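Local coordinates for protein ESXA (Geobacillus thermodenitrificans, PDB 3ZBH) that is of unknown function but, as a small helical WXG100 (ESAT-6 family) protein, is probably a substrate of type VII secretion, at residues B[66-69]-B[70-74]; B[15-18]-B[19-23]; B[87-90]-B[91-95]. One frame throughout, in Å; residues are numbered along the deposited sequence. Where two conformers were deposited one is given.

In the fold
Interactions 1 and 3 both lie on helix 48-95, with centres about 31 Å apart, whereas interaction 2 belongs to helix 11-45, the partner limb of the same helical hairpin. Interaction 1, near the middle of the chain, is partly buried and sets Met68, Leu71 and Leu72 against the second subunit. Interaction 2 is also partly buried and meets that subunit, but combines the Val17-Tyr21 packing with bonds from Arg19, Gln20 and Tyr21 to bound anions. Interaction 3 is a surface contact of acids and glutamines close to the helix end. A weak Asn22-Asn73 hydrogen bond joins interactions 1 and 2; a salt bridge from Arg15 to Glu87 ties 2 to 3.

Interaction 1. Residues B[66-69]-B[70-74]; sequences EKMA and VLLNE
Met68 and Leu72, one helical turn apart, cross obliquely, with the methionine CG 3.8 Å from Leu72 CD1. Met68 leaves the backbone with CG anti to N (chi1 -177°) and bends at both of the next torsions, which brings its sulfur alongside two leucines at once: SD is 4.1 Å from Leu71 CD2 and 4.2 Å from Leu72 CD2. Each leucine thus offers one methyl to the sulfur, while the other methyl of Leu72 meets the methionine chain lower down. In Leu72 CG stands beside its own backbone N and comes to 3.2 Å from Met68 O, the same oxygen that takes the Leu72 N-H at 2.9 Å in a nearly straight bond. This apolar face of helix 48-95 belongs to the dimer of helical hairpins formed by WXG100 proteins: Met68, Leu71 and Leu72 pack on Phe65, Phe54 and Leu35 of the second subunit, and Leu72 also touches Tyr21 of helix 11-45. Val70 is exposed; its CG2 lies 3.5 Å from Glu66 O, the acceptor of its own N-H. Ala69 is buried against helix 11-45, where its short side chain meets Thr29. Its carbonyl oxygen is gripped twice, by Asn73 N at 3.2 Å and by the hydroxyl of Ser25, which fastens the two limbs of the hairpin. Beyond it, Asn73 OD1 accepts a weak hydrogen bond from Asn22 ND2.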
ATOM      1  N   GLU B  66       9.153  -0.564  -0.394  1.00 22.15           N
ATOM      2  CA  GLU B  66       9.925  -1.802  -0.596  1.00 22.36           C
ATOM      3  C   GLU B  66      10.326  -2.363   0.761  1.00 21.48           C
ATOM      4  O   GLU B  66      10.346  -3.554   0.954  1.00 20.87           O
ATOM      5  CB  GLU B  66      11.167  -1.564  -1.464  1.00 24.06           C
ATOM      6  CG  GLU B  66      10.839  -1.096  -2.899  1.00 24.81           C
ATOM      7  CD  GLU B  66       9.879  -2.025  -3.651  1.00 27.10           C
ATOM      8  OE1 GLU B  66       9.808  -3.248  -3.366  1.00 25.47           O
ATOM      9  OE2 GLU B  66       9.155  -1.533  -4.551  1.00 28.27           O
ATOM     10  N   LYS B  67      10.628  -1.483   1.716  1.00 20.29           N
ATOM     11  CA  LYS B  67      10.940  -1.957   3.065  1.00 20.92           C
ATOM     12  C   LYS B  67       9.736  -2.623   3.716  1.00 17.81           C
ATOM     13  O   LYS B  67       9.871  -3.582   4.457  1.00 20.10           O
ATOM     14  CB  LYS B  67      11.435  -0.800   3.942  1.00 23.44           C
ATOM     15  CG  LYS B  67      12.875  -0.379   3.693  1.00 27.01           C
ATOM     16  CD  LYS B  67      13.110   1.000   4.281  1.00 31.24           C
ATOM     17  CE  LYS B  67      14.409   1.654   3.839  1.00 37.47           C
ATOM     18  NZ  LYS B  67      15.556   1.045   4.565  1.00 41.52           N
ATOM     19  N   MET B  68       8.548  -2.092   3.470  1.00 19.96           N
ATOM     20  CA  MET B  68       7.342  -2.706   4.020  1.00 18.95           C
ATOM     21  C   MET B  68       7.159  -4.098   3.419  1.00 18.20           C
ATOM     22  O   MET B  68       6.804  -5.038   4.105  1.00 17.58           O
ATOM     23  CB  MET B  68       6.119  -1.838   3.748  1.00 19.29           C
ATOM     24  CG  MET B  68       4.844  -2.396   4.352  1.00 22.15           C
ATOM     25  SD  MET B  68       4.802  -2.214   6.157  1.00 26.13           S
ATOM     26  CE  MET B  68       4.241  -0.514   6.271  1.00 24.86           C
ATOM     27  N   ALA B  69       7.349  -4.206   2.106  1.00 18.14           N
ATOM     28  CA  ALA B  69       7.194  -5.502   1.465  1.00 18.52           C
ATOM     29  C   ALA B  69       8.183  -6.533   2.052  1.00 17.04           C
ATOM     30  O   ALA B  69       7.801  -7.678   2.320  1.00 19.18           O
ATOM     31  CB  ALA B  69       7.326  -5.360  -0.058  1.00 17.70           C
ATOM     32  N   VAL B  70       9.424  -6.138   2.303  1.00 16.63           N
ATOM     33  CA  VAL B  70      10.379  -7.060   2.930  1.00 16.46           C
ATOM     34  C   VAL B  70       9.879  -7.444   4.327  1.00 16.92           C
ATOM     35  O   VAL B  70       9.826  -8.629   4.692  1.00 17.77           O
ATOM     36  CB  VAL B  70      11.784  -6.423   3.040  1.00 18.81           C
ATOM     37  CG1 VAL B  70      12.690  -7.236   3.950  1.00 18.32           C
ATOM     38  CG2 VAL B  70      12.425  -6.272   1.654  1.00 20.38           C
ATOM     39  N   LEU B  71       9.514  -6.435   5.114  1.00 17.38           N
ATOM     40  CA  LEU B  71       9.030  -6.695   6.500  1.00 17.33           C
ATOM     41  C   LEU B  71       7.875  -7.675   6.549  1.00 16.53           C
ATOM     42  O   LEU B  71       7.904  -8.625   7.324  1.00 16.32           O
ATOM     43  CB  LEU B  71       8.566  -5.375   7.129  1.00 17.10           C
ATOM     44  CG  LEU B  71       7.817  -5.466   8.467  1.00 19.27           C
ATOM     45  CD1 LEU B  71       8.791  -5.995   9.488  1.00 19.08           C
ATOM     46  CD2 LEU B  71       7.345  -4.056   8.828  1.00 19.19           C
ATOM     47  N   LEU B  72       6.845  -7.440   5.725  1.00 16.94           N
ATOM     48  CA  LEU B  72       5.659  -8.270   5.747  1.00 17.10           C
ATOM     49  C   LEU B  72       5.997  -9.705   5.358  1.00 18.78           C
ATOM     50  O   LEU B  72       5.479 -10.627   5.930  1.00 16.75           O
ATOM     51  CB  LEU B  72       4.572  -7.724   4.806  1.00 17.53           C
ATOM     52  CG  LEU B  72       4.067  -6.287   5.121  1.00 18.94           C
ATOM     53  CD1 LEU B  72       3.209  -5.773   3.974  1.00 19.82           C
ATOM     54  CD2 LEU B  72       3.366  -6.124   6.477  1.00 22.46           C
ATOM     55  N   ASN B  73       6.865  -9.889   4.362  1.00 18.61           N
ATOM     56  CA  ASN B  73       7.292 -11.278   4.036  1.00 19.74           C
ATOM     57  C   ASN B  73       8.109 -11.956   5.143  1.00 19.45           C
ATOM     58  O   ASN B  73       7.996 -13.165   5.347  1.00 19.41           O
ATOM     59  CB  ASN B  73       8.109 -11.282   2.750  1.00 22.46           C
ATOM     60  CG  ASN B  73       7.242 -11.282   1.518  1.00 26.34           C
ATOM     61  OD1 ASN B  73       6.274 -12.049   1.403  1.00 30.93           O
ATOM     62  ND2 ASN B  73       7.569 -10.425   0.592  1.00 26.78           N
ATOM     63  N   GLU B  74       8.982 -11.200   5.800  1.00 19.03           N
ATOM     64  CA  GLU B  74       9.777 -11.754   6.910  1.00 20.67           C
ATOM     65  C   GLU B  74       8.849 -12.177   8.052  1.00 20.97           C
ATOM     66  O   GLU B  74       9.028 -13.244   8.633  1.00 20.85           O
ATOM     67  CB  GLU B  74      10.800 -10.737   7.426  1.00 22.55           C
ATOM     68  CG  GLU B  74      11.911 -10.530   6.417  1.00 27.81           C
ATOM     69  CD  GLU B  74      12.984  -9.556   6.846  1.00 31.23           C
ATOM     70  OE1 GLU B  74      12.724  -8.604   7.629  1.00 32.59           O
ATOM     71  OE2 GLU B  74      14.100  -9.730   6.326  1.00 30.08           O
TER

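Interaction 2. Residues B[15-18]-B[19-23]; sequences RGVA and RQYNV. With PO4 (phosphate ion), chain J; ACT (acetate ion), chain N; ACT (acetate ion), chain I.
With chi1 at 180°, Val17 directs CG1 away from its own N and onto the edge of the Tyr21 ring, in the ring plane, 3.6 Å from CE2; the two side chains lie side by side and point the same way. The other methyl, CG2, stands beside the backbone N and meets Gln20 NE2 at 3.8 Å. Extended beyond CG, Gln20 reaches a phosphate with that nitrogen, NE2 donating a hydrogen bond to O1 at 2.7 Å, and Thr41 of the second subunit grips the same ion. The Tyr21 hydroxyl likewise donates to an acetate, OH to OXT 2.6 Å, the oxygen lying in the ring plane. The tyrosine side chain also touches Leu72 of helix 48-95. An alanine in place of Tyr21 is likely to leave Val17 CG1 without its ring edge, deprive the acetate of a donor and open a gap beside Leu72. A bend at chi3 (-59°) folds Arg19 back, one guanidinium face over Arg15 O. Arg19 NH1 donates to OXT of a second acetate, 2.7 Å away, while NH2 makes a salt bridge with Glu12. Arg15 leads away from this turn to a salt bridge with Glu87 of helix 48-95. Ala18 meets Leu79 and His80 of helix 48-95, and Tyr21 touches Ser39 of the second subunit, placing this turn within the antiparallel helical hairpin, paired as a dimer, of the WXG100 fold.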
ATOM      1  N   ARG B  15      -0.998 -19.730  10.787  1.00 23.10           N
ATOM      2  CA  ARG B  15      -0.850 -19.845   9.328  1.00 22.51           C
ATOM      3  C   ARG B  15      -1.779 -18.899   8.586  1.00 21.75           C
ATOM      4  O   ARG B  15      -1.412 -18.347   7.549  1.00 21.30           O
ATOM      5  CB  ARG B  15      -1.090 -21.273   8.869  1.00 23.93           C
ATOM      6  CG  ARG B  15       0.014 -22.190   9.329  1.00 26.29           C
ATOM      7  CD  ARG B  15      -0.267 -23.657   9.074  1.00 26.29           C
ATOM      8  NE  ARG B  15       0.935 -24.396   9.473  1.00 29.43           N
ATOM      9  CZ  ARG B  15       0.928 -25.528  10.165  1.00 27.64           C
ATOM     10  NH1 ARG B  15      -0.226 -26.073  10.538  1.00 28.22           N
ATOM     11  NH2 ARG B  15       2.077 -26.104  10.468  1.00 29.06           N
ATOM     12  N   GLY B  16      -3.004 -18.780   9.083  1.00 22.56           N
ATOM     13  CA  GLY B  16      -3.955 -17.775   8.572  1.00 22.41           C
ATOM     14  C   GLY B  16      -3.374 -16.365   8.551  1.00 23.06           C
ATOM     15  O   GLY B  16      -3.495 -15.627   7.558  1.00 21.07           O
ATOM     16  N   VAL B  17      -2.774 -15.969   9.663  1.00 21.52           N
ATOM     17  CA  VAL B  17      -2.174 -14.654   9.759  1.00 21.51           C
ATOM     18  C   VAL B  17      -0.903 -14.560   8.897  1.00 20.19           C
ATOM     19  O   VAL B  17      -0.662 -13.527   8.275  1.00 19.30           O
ATOM     20  CB  VAL B  17      -1.902 -14.249  11.226  1.00 21.73           C
ATOM     21  CG1 VAL B  17      -1.271 -12.870  11.242  1.00 20.30           C
ATOM     22  CG2 VAL B  17      -3.237 -14.217  12.000  1.00 21.99           C
ATOM     23  N   ALA B  18      -0.134 -15.642   8.833  1.00 18.88           N
ATOM     24  CA  ALA B  18       1.046 -15.666   7.951  1.00 20.35           C
ATOM     25  C   ALA B  18       0.625 -15.406   6.498  1.00 21.09           C
ATOM     26  O   ALA B  18       1.267 -14.646   5.785  1.00 20.13           O
ATOM     27  CB  ALA B  18       1.740 -17.002   8.041  1.00 18.95           C
ATOM     28  N   ARG B  19      -0.466 -16.033   6.078  1.00 22.40           N
ATOM     29  CA  ARG B  19      -0.946 -15.843   4.698  1.00 23.80           C
ATOM     30  C   ARG B  19      -1.375 -14.415   4.426  1.00 21.57           C
ATOM     31  O   ARG B  19      -1.132 -13.890   3.350  1.00 23.01           O
ATOM     32  CB  ARG B  19      -2.043 -16.843   4.351  1.00 26.31           C
ATOM     33  CG  ARG B  19      -1.493 -18.239   4.006  1.00 29.62           C
ATOM     34  CD  ARG B  19      -2.552 -19.137   3.349  1.00 34.20           C
ATOM     35  NE  ARG B  19      -3.718 -19.327   4.227  1.00 38.25           N
ATOM     36  CZ  ARG B  19      -3.810 -20.250   5.185  1.00 38.51           C
ATOM     37  NH1 ARG B  19      -2.813 -21.104   5.407  1.00 42.14           N
ATOM     38  NH2 ARG B  19      -4.905 -20.320   5.919  1.00 36.82           N
ATOM     39  N   GLN B  20      -1.966 -13.753   5.407  1.00 21.57           N
ATOM     40  CA  GLN B  20      -2.304 -12.330   5.280  1.00 22.29           C
ATOM     41  C   GLN B  20      -1.070 -11.478   5.076  1.00 23.30           C
ATOM     42  O   GLN B  20      -1.053 -10.580   4.212  1.00 22.42           O
ATOM     43  CB  GLN B  20      -3.019 -11.828   6.522  1.00 25.76           C
ATOM     44  CG  GLN B  20      -4.372 -12.450   6.791  1.00 28.71           C
ATOM     45  CD  GLN B  20      -5.040 -11.717   7.924  1.00 34.04           C
ATOM     46  OE1 GLN B  20      -5.771 -10.751   7.699  1.00 38.68           O
ATOM     47  NE2 GLN B  20      -4.730 -12.111   9.146  1.00 31.75           N
ATOM     48  N   TYR B  21      -0.043 -11.712   5.889  1.00 19.75           N
ATOM     49  CA  TYR B  21       1.216 -10.985   5.696  1.00 20.28           C
ATOM     50  C   TYR B  21       1.824 -11.187   4.284  1.00 20.96           C
ATOM     51  O   TYR B  21       2.280 -10.212   3.643  1.00 19.91           O
ATOM     52  CB  TYR B  21       2.214 -11.336   6.808  1.00 20.33           C
ATOM     53  CG  TYR B  21       1.964 -10.485   8.037  1.00 21.66           C
ATOM     54  CD1 TYR B  21       2.502  -9.215   8.130  1.00 22.47           C
ATOM     55  CD2 TYR B  21       1.134 -10.934   9.076  1.00 21.47           C
ATOM     56  CE1 TYR B  21       2.259  -8.410   9.229  1.00 21.96           C
ATOM     57  CE2 TYR B  21       0.898 -10.143  10.189  1.00 20.69           C
ATOM     58  CZ  TYR B  21       1.468  -8.892  10.257  1.00 22.58           C
ATOM     59  OH  TYR B  21       1.220  -8.079  11.328  1.00 23.86           O
ATOM     60  N   ASN B  22       1.811 -12.426   3.791  1.00 19.66           N
ATOM     61  CA  ASN B  22       2.340 -12.658   2.425  1.00 21.40           C
ATOM     62  C   ASN B  22       1.455 -12.067   1.345  1.00 22.32           C
ATOM     63  O   ASN B  22       1.948 -11.513   0.369  1.00 23.54           O
ATOM     64  CB  ASN B  22       2.584 -14.135   2.151  1.00 23.28           C
ATOM     65  CG  ASN B  22       3.660 -14.719   3.033  1.00 25.03           C
ATOM     66  OD1 ASN B  22       3.539 -15.857   3.465  1.00 30.87           O
ATOM     67  ND2 ASN B  22       4.703 -13.950   3.320  1.00 24.70           N
ATOM     68  N   VAL B  23       0.143 -12.156   1.532  1.00 21.21           N
ATOM     69  CA  VAL B  23      -0.773 -11.463   0.635  1.00 23.53           C
ATOM     70  C   VAL B  23      -0.514  -9.948   0.623  1.00 24.15           C
ATOM     71  O   VAL B  23      -0.433  -9.313  -0.452  1.00 24.60           O
ATOM     72  CB  VAL B  23      -2.262 -11.764   1.009  1.00 24.34           C
ATOM     73  CG1 VAL B  23      -3.208 -10.787   0.316  1.00 27.60           C
ATOM     74  CG2 VAL B  23      -2.607 -13.215   0.696  1.00 26.21           C
TER
HETATM   75  P   PO4 J1098      -6.476 -10.051  11.415  1.00 51.64           P
HETATM   76  O1  PO4 J1098      -5.046 -10.538  11.285  1.00 49.82           O
HETATM   77  O2  PO4 J1098      -6.688  -9.430  12.771  1.00 52.08           O
HETATM   78  O3  PO4 J1098      -7.395 -11.241  11.268  1.00 53.37           O
HETATM   79  O4  PO4 J1098      -6.762  -9.000  10.359  1.00 49.86           O
HETATM   80  C   ACT N1098       0.511 -22.488   4.484  1.00 51.96           C
HETATM   81  O   ACT N1098       0.796 -23.323   5.374  1.00 54.06           O
HETATM   82  OXT ACT N1098      -0.182 -21.468   4.730  1.00 51.41           O
HETATM   83  CH3 ACT N1098       1.024 -22.696   3.086  1.00 50.90           C
HETATM   84  C   ACT I1097       3.649  -5.570  12.189  1.00 32.82           C
HETATM   85  O   ACT I1097       3.693  -4.895  13.239  1.00 32.06           O
HETATM   86  OXT ACT I1097       2.551  -5.858  11.650  1.00 32.87           O
HETATM   87  CH3 ACT I1097       4.950  -6.009  11.568  1.00 28.77           C

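Interaction 3. Residues B[87-90]-B[91-95]; sequences EDTD and QQIAS
Gln91 leans back along Glu87, one turn earlier in helix 48-95, and meets it from CB almost to the tip. CB rests 3.4 Å from Glu87 O, the oxygen that also accepts the Gln91 N-H at 2.9 Å. CG stays near the same oxygen, at 3.5 Å, and CD follows slightly farther off. The extended chain then runs beside Glu87, pointing the same way, so that OE1 comes to 3.6 Å from Glu87 CG, and the amide is turned only 16° from the plane of the carboxylate. The last atom, NE2, faces Asp88: it approaches OD1 no nearer than 4.2 Å, a loose polar approach with the two flat groups 55° apart. Glu87, its CG swung opposite the backbone N (chi1 -180°), sends its acid instead to a salt bridge with Arg15 of helix 11-45, and its side chain touches Pro11. Gln92 leans in the same way on Asp88 O, its CG 3.2 Å from that oxygen, which its own N-H also binds. Toward the helix end, Gln91 O is held by Ser95 twice, from opposite faces of the carbonyl plane: N and OG each lie 2.8 Å from it. Thr89 OG1 is hydrogen-bonded to Ile85 O. Polar side chains thus lie alongside one another here without bonding directly, so this exposed turn probably relies on its i to i+4 backbone hydrogen bonds and the bonds made by the Ser95 and Thr89 hydroxyls, with the Glu87 charge spent on the other helix.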
ATOM      1  N   GLU B  87       2.387 -26.554  16.326  1.00 23.52           N
ATOM      2  CA  GLU B  87       1.821 -27.870  15.976  1.00 24.91           C
ATOM      3  C   GLU B  87       2.630 -29.024  16.590  1.00 25.12           C
ATOM      4  O   GLU B  87       2.072 -29.992  17.177  1.00 23.38           O
ATOM      5  CB  GLU B  87       1.758 -27.955  14.440  1.00 28.52           C
ATOM      6  CG  GLU B  87       1.201 -29.230  13.827  1.00 31.34           C
ATOM      7  CD  GLU B  87       1.042 -29.029  12.333  1.00 35.03           C
ATOM      8  OE1 GLU B  87       2.055 -28.900  11.621  1.00 38.17           O
ATOM      9  OE2 GLU B  87      -0.094 -28.894  11.883  1.00 40.10           O
ATOM     10  N   ASP B  88       3.952 -28.889  16.515  1.00 25.09           N
ATOM     11  CA  ASP B  88       4.850 -29.872  17.083  1.00 27.88           C
ATOM     12  C   ASP B  88       4.707 -29.939  18.590  1.00 26.98           C
ATOM     13  O   ASP B  88       4.520 -31.016  19.157  1.00 30.22           O
ATOM     14  CB  ASP B  88       6.293 -29.530  16.701  1.00 30.62           C
ATOM     15  CG  ASP B  88       6.594 -29.881  15.271  1.00 36.53           C
ATOM     16  OD1 ASP B  88       5.770 -30.595  14.660  1.00 38.58           O
ATOM     17  OD2 ASP B  88       7.646 -29.450  14.754  1.00 42.55           O
ATOM     18  N   THR B  89       4.756 -28.777  19.223  1.00 25.83           N
ATOM     19  CA  THR B  89       4.583 -28.671  20.665  1.00 25.29           C
ATOM     20  C   THR B  89       3.269 -29.328  21.082  1.00 30.14           C
ATOM     21  O   THR B  89       3.244 -30.181  21.977  1.00 30.78           O
ATOM     22  CB  THR B  89       4.599 -27.198  21.091  1.00 25.46           C
ATOM     23  OG1 THR B  89       5.866 -26.596  20.731  1.00 24.09           O
ATOM     24  CG2 THR B  89       4.351 -27.073  22.614  1.00 24.76           C
ATOM     25  N   ASP B  90       2.179 -28.964  20.411  1.00 30.17           N
ATOM     26  CA  ASP B  90       0.883 -29.594  20.717  1.00 34.45           C
ATOM     27  C   ASP B  90       0.861 -31.130  20.547  1.00 32.21           C
ATOM     28  O   ASP B  90       0.276 -31.828  21.375  1.00 38.62           O
ATOM     29  CB  ASP B  90      -0.254 -28.927  19.927  1.00 34.12           C
ATOM     30  CG  ASP B  90      -0.566 -27.523  20.405  1.00 40.31           C
ATOM     31  OD1 ASP B  90      -0.017 -27.113  21.456  1.00 41.81           O
ATOM     32  OD2 ASP B  90      -1.387 -26.819  19.732  1.00 40.75           O
ATOM     33  N   GLN B  91       1.487 -31.638  19.493  1.00 34.16           N
ATOM     34  CA  GLN B  91       1.550 -33.090  19.183  1.00 38.93           C
ATOM     35  C   GLN B  91       2.427 -33.869  20.148  1.00 42.94           C
ATOM     36  O   GLN B  91       2.113 -35.010  20.521  1.00 41.69           O
ATOM     37  CB  GLN B  91       2.101 -33.328  17.773  1.00 41.76           C
ATOM     38  CG  GLN B  91       1.064 -33.329  16.660  1.00 51.27           C
ATOM     39  CD  GLN B  91       1.689 -33.246  15.270  1.00 54.33           C
ATOM     40  OE1 GLN B  91       1.035 -32.843  14.302  1.00 56.24           O
ATOM     41  NE2 GLN B  91       2.966 -33.620  15.168  1.00 56.87           N
ATOM     42  N   GLN B  92       3.557 -33.269  20.511  1.00 42.00           N
ATOM     43  CA  GLN B  92       4.421 -33.826  21.550  1.00 41.61           C
ATOM     44  C   GLN B  92       3.647 -34.066  22.832  1.00 42.45           C
ATOM     45  O   GLN B  92       3.666 -35.179  23.354  1.00 44.07           O
ATOM     46  CB  GLN B  92       5.580 -32.892  21.859  1.00 40.15           C
ATOM     47  CG  GLN B  92       6.614 -32.801  20.762  1.00 35.91           C
ATOM     48  CD  GLN B  92       7.596 -31.682  21.059  1.00 35.02           C
ATOM     49  OE1 GLN B  92       7.850 -31.372  22.225  1.00 33.44           O
ATOM     50  NE2 GLN B  92       8.128 -31.058  20.016  1.00 30.99           N
ATOM     51  N   ILE B  93       2.983 -33.019  23.317  0.50 42.06           N
ATOM     52  CA  ILE B  93       2.176 -33.097  24.519  0.50 42.10           C
ATOM     53  C   ILE B  93       1.086 -34.180  24.390  0.50 44.86           C
ATOM     54  O   ILE B  93       0.930 -35.029  25.275  0.50 43.75           O
ATOM     55  CB  ILE B  93       1.577 -31.714  24.862  0.50 40.56           C
ATOM     56  CG1 ILE B  93       2.670 -30.805  25.428  0.50 39.34           C
ATOM     57  CG2 ILE B  93       0.432 -31.840  25.859  0.50 39.15           C
ATOM     58  CD1 ILE B  93       2.204 -29.411  25.776  0.50 38.11           C
ATOM     59  N   ALA B  94       0.387 -34.166  23.256  1.00 44.58           N
ATOM     60  CA  ALA B  94      -0.751 -35.069  22.969  1.00 48.83           C
ATOM     61  C   ALA B  94      -0.351 -36.556  22.875  1.00 51.47           C
ATOM     62  O   ALA B  94      -1.090 -37.432  23.335  1.00 52.56           O
ATOM     63  CB  ALA B  94      -1.462 -34.635  21.696  1.00 46.81           C
ATOM     64  N   SER B  95       0.811 -36.819  22.271  1.00 52.02           N
ATOM     65  CA  SER B  95       1.389 -38.169  22.147  1.00 52.16           C
ATOM     66  C   SER B  95       1.883 -38.780  23.464  1.00 55.61           C
ATOM     67  O   SER B  95       1.762 -39.992  23.666  1.00 51.05           O
ATOM     68  CB  SER B  95       2.568 -38.160  21.162  1.00 53.01           C
ATOM     69  OG  SER B  95       2.174 -37.767  19.861  1.00 57.87           O
TER